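Local coordinates for serpin-12 (Manduca sexta, PDB 6CJ7), which is a serine protease inhibitor of the serpin family that controls the prophenoloxidase activation system in larval hemolymph, at residues 100-112 with 303-315. Numbering follows the deposited sequence.
Sequences FLSENFNLNPQFK and YNLGSHGSLSPQV
Asn106 and Ser307 form an antiparallel hydrogen-bonded pair (Asn106 N to Ser307 O 2.8 Å, Ser307 N to Asn106 O 3.0 Å), Leu107 faces Gly306 as the non-hydrogen-bonded pair, and Asn108 N donates to Leu305 O (3.0 Å). Beyond the pair, His308 ND1 donates to Asn104 O at 2.8 Å, nearly in its own ring plane. That ring also turns an edge to the face of Phe105, planes at 63°. Pro313 CB sits over a face of Phe105, 3.8 Å from the ring centroid. With CG anti to the backbone N (chi1 -175°), Leu305 extends across the Phe111 face, CG over the ring centre. Leu305 CD1 lies 3.6 Å from Phe111 CZ, while Leu305 CD2 meets Leu101 CD1. Phe111 also touches Met49 of helix 40-51 and Leu123; an alanine here would probably strip Leu305 CG and CD1 of their ring partner and open a gap between Leu305, Met49 and Leu123. Asn108 caps helix 109-118, OD1 accepting from Phe111 N at 2.9 Å, while water 3 bridges its ND2 to Tyr303 O. Water 1 links Asn106 O with Ser307 OG. This two-stranded antiparallel sheet within the serpin fold ties the turn after strand 92-102 and the start of helix 109-118 to the loop leading into strand 317-326.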
loop_
_atom_site.group_PDB
_atom_site.type_symbol
_atom_site.label_atom_id
_atom_site.label_comp_id
_atom_site.label_asym_id
_atom_site.label_seq_id
_atom_site.Cartn_x
_atom_site.Cartn_y
_atom_site.Cartn_z
ATOM N N PHE A 100 -15.664 -10.667 3.070
ATOM C CA PHE A 100 -16.879 -10.821 3.855
ATOM C C PHE A 100 -18.012 -11.155 2.895
ATOM O O PHE A 100 -18.472 -10.293 2.141
ATOM C CB PHE A 100 -17.158 -9.559 4.666
ATOM C CG PHE A 100 -16.115 -9.291 5.721
ATOM C CD1 PHE A 100 -15.090 -8.380 5.496
ATOM C CD2 PHE A 100 -16.155 -9.969 6.934
ATOM C CE1 PHE A 100 -14.116 -8.139 6.466
ATOM C CE2 PHE A 100 -15.184 -9.739 7.908
ATOM C CZ PHE A 100 -14.166 -8.822 7.672
ATOM N N LEU A 101 -18.423 -12.419 2.904
ATOM C CA LEU A 101 -19.385 -12.959 1.949
ATOM C C LEU A 101 -20.749 -13.105 2.613
ATOM O O LEU A 101 -20.875 -13.775 3.647
ATOM C CB LEU A 101 -18.909 -14.309 1.420
ATOM C CG LEU A 101 -19.887 -15.022 0.505
ATOM C CD1 LEU A 101 -19.947 -14.294 -0.820
ATOM C CD2 LEU A 101 -19.377 -16.432 0.319
ATOM N N SER A 102 -21.771 -12.508 1.998
ATOM C CA SER A 102 -23.123 -12.594 2.529
ATOM C C SER A 102 -23.537 -14.038 2.771
ATOM O O SER A 102 -23.252 -14.926 1.965
ATOM C CB SER A 102 -24.106 -11.942 1.556
ATOM O OG SER A 102 -25.437 -12.332 1.818
ATOM N N GLU A 103 -24.232 -14.260 3.887
ATOM C CA GLU A 103 -24.729 -15.592 4.199
ATOM C C GLU A 103 -25.798 -16.076 3.228
ATOM O O GLU A 103 -26.230 -17.225 3.346
ATOM C CB GLU A 103 -25.266 -15.632 5.626
ATOM C CG GLU A 103 -24.192 -15.550 6.685
ATOM C CD GLU A 103 -24.747 -15.757 8.072
ATOM O OE1 GLU A 103 -25.943 -16.104 8.174
ATOM O OE2 GLU A 103 -23.994 -15.578 9.053
ATOM N N ASN A 104 -26.239 -15.244 2.278
ATOM C CA ASN A 104 -27.057 -15.757 1.183
ATOM C C ASN A 104 -26.275 -16.698 0.271
ATOM O O ASN A 104 -26.887 -17.471 -0.478
ATOM C CB ASN A 104 -27.634 -14.604 0.359
ATOM C CG ASN A 104 -28.649 -13.788 1.130
ATOM O OD1 ASN A 104 -29.418 -14.326 1.921
ATOM N ND2 ASN A 104 -28.654 -12.478 0.903
ATOM N N PHE A 105 -24.946 -16.659 0.331
ATOM C CA PHE A 105 -24.072 -17.483 -0.490
ATOM C C PHE A 105 -23.367 -18.512 0.383
ATOM O O PHE A 105 -23.001 -18.227 1.527
ATOM C CB PHE A 105 -23.039 -16.613 -1.228
ATOM C CG PHE A 105 -23.652 -15.719 -2.264
ATOM C CD1 PHE A 105 -24.199 -14.497 -1.905
ATOM C CD2 PHE A 105 -23.728 -16.122 -3.593
ATOM C CE1 PHE A 105 -24.797 -13.684 -2.858
ATOM C CE2 PHE A 105 -24.317 -15.313 -4.547
ATOM C CZ PHE A 105 -24.855 -14.091 -4.176
ATOM N N ASN A 106 -23.186 -19.711 -0.154
ATOM C CA ASN A 106 -22.369 -20.720 0.500
ATOM C C ASN A 106 -20.916 -20.499 0.109
ATOM O O ASN A 106 -20.601 -20.374 -1.078
ATOM C CB ASN A 106 -22.819 -22.125 0.103
ATOM C CG ASN A 106 -24.220 -22.436 0.577
ATOM O OD1 ASN A 106 -24.533 -22.287 1.759
ATOM N ND2 ASN A 106 -25.078 -22.853 -0.344
ATOM N N LEU A 107 -20.033 -20.448 1.098
ATOM C CA LEU A 107 -18.634 -20.219 0.779
ATOM C C LEU A 107 -18.029 -21.476 0.161
ATOM O O LEU A 107 -18.446 -22.602 0.447
ATOM C CB LEU A 107 -17.849 -19.789 2.023
ATOM C CG LEU A 107 -17.587 -20.710 3.215
ATOM C CD1 LEU A 107 -16.431 -21.671 2.964
ATOM C CD2 LEU A 107 -17.292 -19.846 4.433
ATOM N N ASN A 108 -17.068 -21.269 -0.730
ATOM C CA ASN A 108 -16.309 -22.370 -1.312
ATOM C C ASN A 108 -15.161 -22.729 -0.373
ATOM O O ASN A 108 -14.309 -21.876 -0.098
ATOM C CB ASN A 108 -15.796 -21.957 -2.690
ATOM C CG ASN A 108 -15.042 -23.058 -3.404
ATOM O OD1 ASN A 108 -13.896 -23.355 -3.082
ATOM N ND2 ASN A 108 -15.687 -23.662 -4.395
ATOM N N PRO A 109 -15.126 -23.946 0.177
ATOM C CA PRO A 109 -14.075 -24.279 1.151
ATOM C C PRO A 109 -12.676 -24.245 0.566
ATOM O O PRO A 109 -11.721 -23.931 1.290
ATOM C CB PRO A 109 -14.460 -25.693 1.610
ATOM C CG PRO A 109 -15.913 -25.835 1.247
ATOM C CD PRO A 109 -16.086 -25.047 -0.010
ATOM N N GLN A 110 -12.530 -24.554 -0.724
ATOM C CA GLN A 110 -11.213 -24.524 -1.353
ATOM C C GLN A 110 -10.706 -23.096 -1.497
ATOM O O GLN A 110 -9.521 -22.828 -1.263
ATOM C CB GLN A 110 -11.267 -25.223 -2.713
ATOM C CG GLN A 110 -9.981 -25.165 -3.522
ATOM C CD GLN A 110 -10.036 -26.053 -4.765
ATOM O OE1 GLN A 110 -10.922 -25.908 -5.607
ATOM N NE2 GLN A 110 -9.088 -26.978 -4.874
ATOM N N PHE A 111 -11.588 -22.167 -1.885
ATOM C CA PHE A 111 -11.203 -20.760 -1.894
ATOM C C PHE A 111 -10.771 -20.315 -0.503
ATOM O O PHE A 111 -9.755 -19.620 -0.337
ATOM C CB PHE A 111 -12.373 -19.902 -2.395
ATOM C CG PHE A 111 -12.042 -18.434 -2.552
ATOM C CD1 PHE A 111 -12.057 -17.584 -1.460
ATOM C CD2 PHE A 111 -11.719 -17.918 -3.797
ATOM C CE1 PHE A 111 -11.765 -16.233 -1.601
ATOM C CE2 PHE A 111 -11.428 -16.556 -3.944
ATOM C CZ PHE A 111 -11.447 -15.727 -2.840
ATOM N N LYS A 112 -11.533 -20.705 0.516
ATOM C CA LYS A 112 -11.160 -20.348 1.880
ATOM C C LYS A 112 -9.794 -20.912 2.252
ATOM O O LYS A 112 -8.980 -20.209 2.858
ATOM C CB LYS A 112 -12.236 -20.815 2.859
ATOM C CG LYS A 112 -11.877 -20.549 4.316
ATOM C CD LYS A 112 -12.898 -21.163 5.252
ATOM C CE LYS A 112 -12.520 -20.966 6.711
ATOM N NZ LYS A 112 -12.783 -19.589 7.189
ATOM N N TYR A 303 -17.993 -17.964 -9.233
ATOM C CA TYR A 303 -18.718 -19.093 -8.666
ATOM C C TYR A 303 -17.829 -19.990 -7.815
ATOM O O TYR A 303 -18.337 -20.690 -6.932
ATOM C CB TYR A 303 -19.369 -19.901 -9.794
ATOM C CG TYR A 303 -20.411 -20.868 -9.305
ATOM C CD1 TYR A 303 -21.675 -20.417 -8.941
ATOM C CD2 TYR A 303 -20.138 -22.234 -9.200
ATOM C CE1 TYR A 303 -22.645 -21.291 -8.483
ATOM C CE2 TYR A 303 -21.100 -23.113 -8.734
ATOM C CZ TYR A 303 -22.345 -22.639 -8.377
ATOM O OH TYR A 303 -23.307 -23.506 -7.916
ATOM N N ASN A 304 -16.521 -19.993 -8.044
ATOM C CA ASN A 304 -15.627 -20.804 -7.228
ATOM C C ASN A 304 -15.163 -20.066 -5.979
ATOM O O ASN A 304 -14.286 -20.567 -5.261
ATOM C CB ASN A 304 -14.422 -21.275 -8.031
ATOM C CG ASN A 304 -14.771 -22.350 -9.028
ATOM O OD1 ASN A 304 -14.218 -22.374 -10.128
ATOM N ND2 ASN A 304 -15.676 -23.245 -8.659
ATOM N N LEU A 305 -15.716 -18.881 -5.721
ATOM C CA LEU A 305 -15.603 -18.206 -4.438
ATOM C C LEU A 305 -16.806 -18.514 -3.546
ATOM O O LEU A 305 -16.639 -18.786 -2.351
ATOM C CB LEU A 305 -15.455 -16.702 -4.680
ATOM C CG LEU A 305 -15.196 -15.768 -3.508
ATOM C CD1 LEU A 305 -14.604 -14.464 -4.027
ATOM C CD2 LEU A 305 -16.483 -15.476 -2.749
ATOM N N GLY A 306 -18.014 -18.461 -4.102
ATOM C CA GLY A 306 -19.222 -18.799 -3.365
ATOM C C GLY A 306 -20.370 -18.980 -4.331
ATOM O O GLY A 306 -20.255 -18.683 -5.523
ATOM N N SER A 307 -21.497 -19.457 -3.802
ATOM C CA SER A 307 -22.592 -19.841 -4.683
ATOM C C SER A 307 -23.934 -19.664 -3.990
ATOM O O SER A 307 -24.065 -19.864 -2.780
ATOM C CB SER A 307 -22.439 -21.292 -5.158
ATOM O OG SER A 307 -22.437 -22.188 -4.064
ATOM N N HIS A 308 -24.937 -19.300 -4.786
ATOM C CA HIS A 308 -26.337 -19.297 -4.364
ATOM C C HIS A 308 -27.078 -20.023 -5.476
ATOM O O HIS A 308 -27.367 -19.429 -6.519
ATOM C CB HIS A 308 -26.864 -17.879 -4.160
ATOM C CG HIS A 308 -28.314 -17.813 -3.781
ATOM N ND1 HIS A 308 -28.735 -17.464 -2.515
ATOM C CD2 HIS A 308 -29.439 -18.038 -4.502
ATOM C CE1 HIS A 308 -30.054 -17.481 -2.470
ATOM N NE2 HIS A 308 -30.507 -17.829 -3.662
ATOM N N GLY A 309 -27.366 -21.301 -5.265
ATOM C CA GLY A 309 -27.799 -22.115 -6.386
ATOM C C GLY A 309 -26.769 -22.007 -7.486
ATOM O O GLY A 309 -25.562 -22.144 -7.251
ATOM N N SER A 310 -27.225 -21.680 -8.692
ATOM C CA SER A 310 -26.326 -21.517 -9.824
ATOM C C SER A 310 -25.819 -20.091 -9.974
ATOM O O SER A 310 -25.185 -19.778 -10.989
ATOM C CB SER A 310 -27.022 -21.949 -11.108
ATOM O OG SER A 310 -28.201 -21.192 -11.273
ATOM N N LEU A 311 -26.078 -19.221 -8.995
ATOM C CA LEU A 311 -25.660 -17.827 -9.070
ATOM C C LEU A 311 -24.306 -17.622 -8.410
ATOM O O LEU A 311 -24.021 -18.182 -7.343
ATOM C CB LEU A 311 -26.680 -16.903 -8.399
ATOM C CG LEU A 311 -28.082 -16.838 -9.002
ATOM C CD1 LEU A 311 -28.926 -15.858 -8.213
ATOM C CD2 LEU A 311 -28.026 -16.445 -10.467
ATOM N N SER A 312 -23.492 -16.773 -9.030
ATOM C CA SER A 312 -22.232 -16.267 -8.512
ATOM C C SER A 312 -22.454 -14.970 -7.743
ATOM O O SER A 312 -23.288 -14.147 -8.132
ATOM C CB SER A 312 -21.255 -16.014 -9.649
ATOM O OG SER A 312 -20.091 -15.365 -9.160
ATOM N N PRO A 313 -21.732 -14.745 -6.655
ATOM C CA PRO A 313 -21.704 -13.403 -6.061
ATOM C C PRO A 313 -20.912 -12.459 -6.949
ATOM O O PRO A 313 -20.226 -12.864 -7.884
ATOM C CB PRO A 313 -21.006 -13.623 -4.718
ATOM C CG PRO A 313 -20.049 -14.764 -5.013
ATOM C CD PRO A 313 -20.766 -15.661 -6.012
ATOM N N GLN A 314 -21.040 -11.168 -6.663
ATOM C CA GLN A 314 -20.133 -10.181 -7.233
ATOM C C GLN A 314 -19.604 -9.305 -6.110
ATOM O O GLN A 314 -20.094 -9.351 -4.976
ATOM C CB GLN A 314 -20.803 -9.322 -8.316
ATOM C CG GLN A 314 -21.861 -8.368 -7.814
ATOM C CD GLN A 314 -23.235 -8.995 -7.737
ATOM O OE1 GLN A 314 -23.518 -10.022 -8.388
ATOM N NE2 GLN A 314 -24.098 -8.402 -6.929
ATOM N N VAL A 315 -18.584 -8.508 -6.434
ATOM C CA VAL A 315 -17.996 -7.597 -5.451
ATOM C C VAL A 315 -18.930 -6.411 -5.257
ATOM O O VAL A 315 -19.250 -5.698 -6.215
ATOM C CB VAL A 315 -16.605 -7.122 -5.886
ATOM C CG1 VAL A 315 -16.056 -6.117 -4.857
ATOM C CG2 VAL A 315 -15.648 -8.315 -6.051
HETATM O O HOH W 1 -19.914 -22.509 -2.972
HETATM O O HOH W 2 -25.522 -22.740 -2.982
HETATM O O HOH W 3 -18.452 -22.745 -5.309
#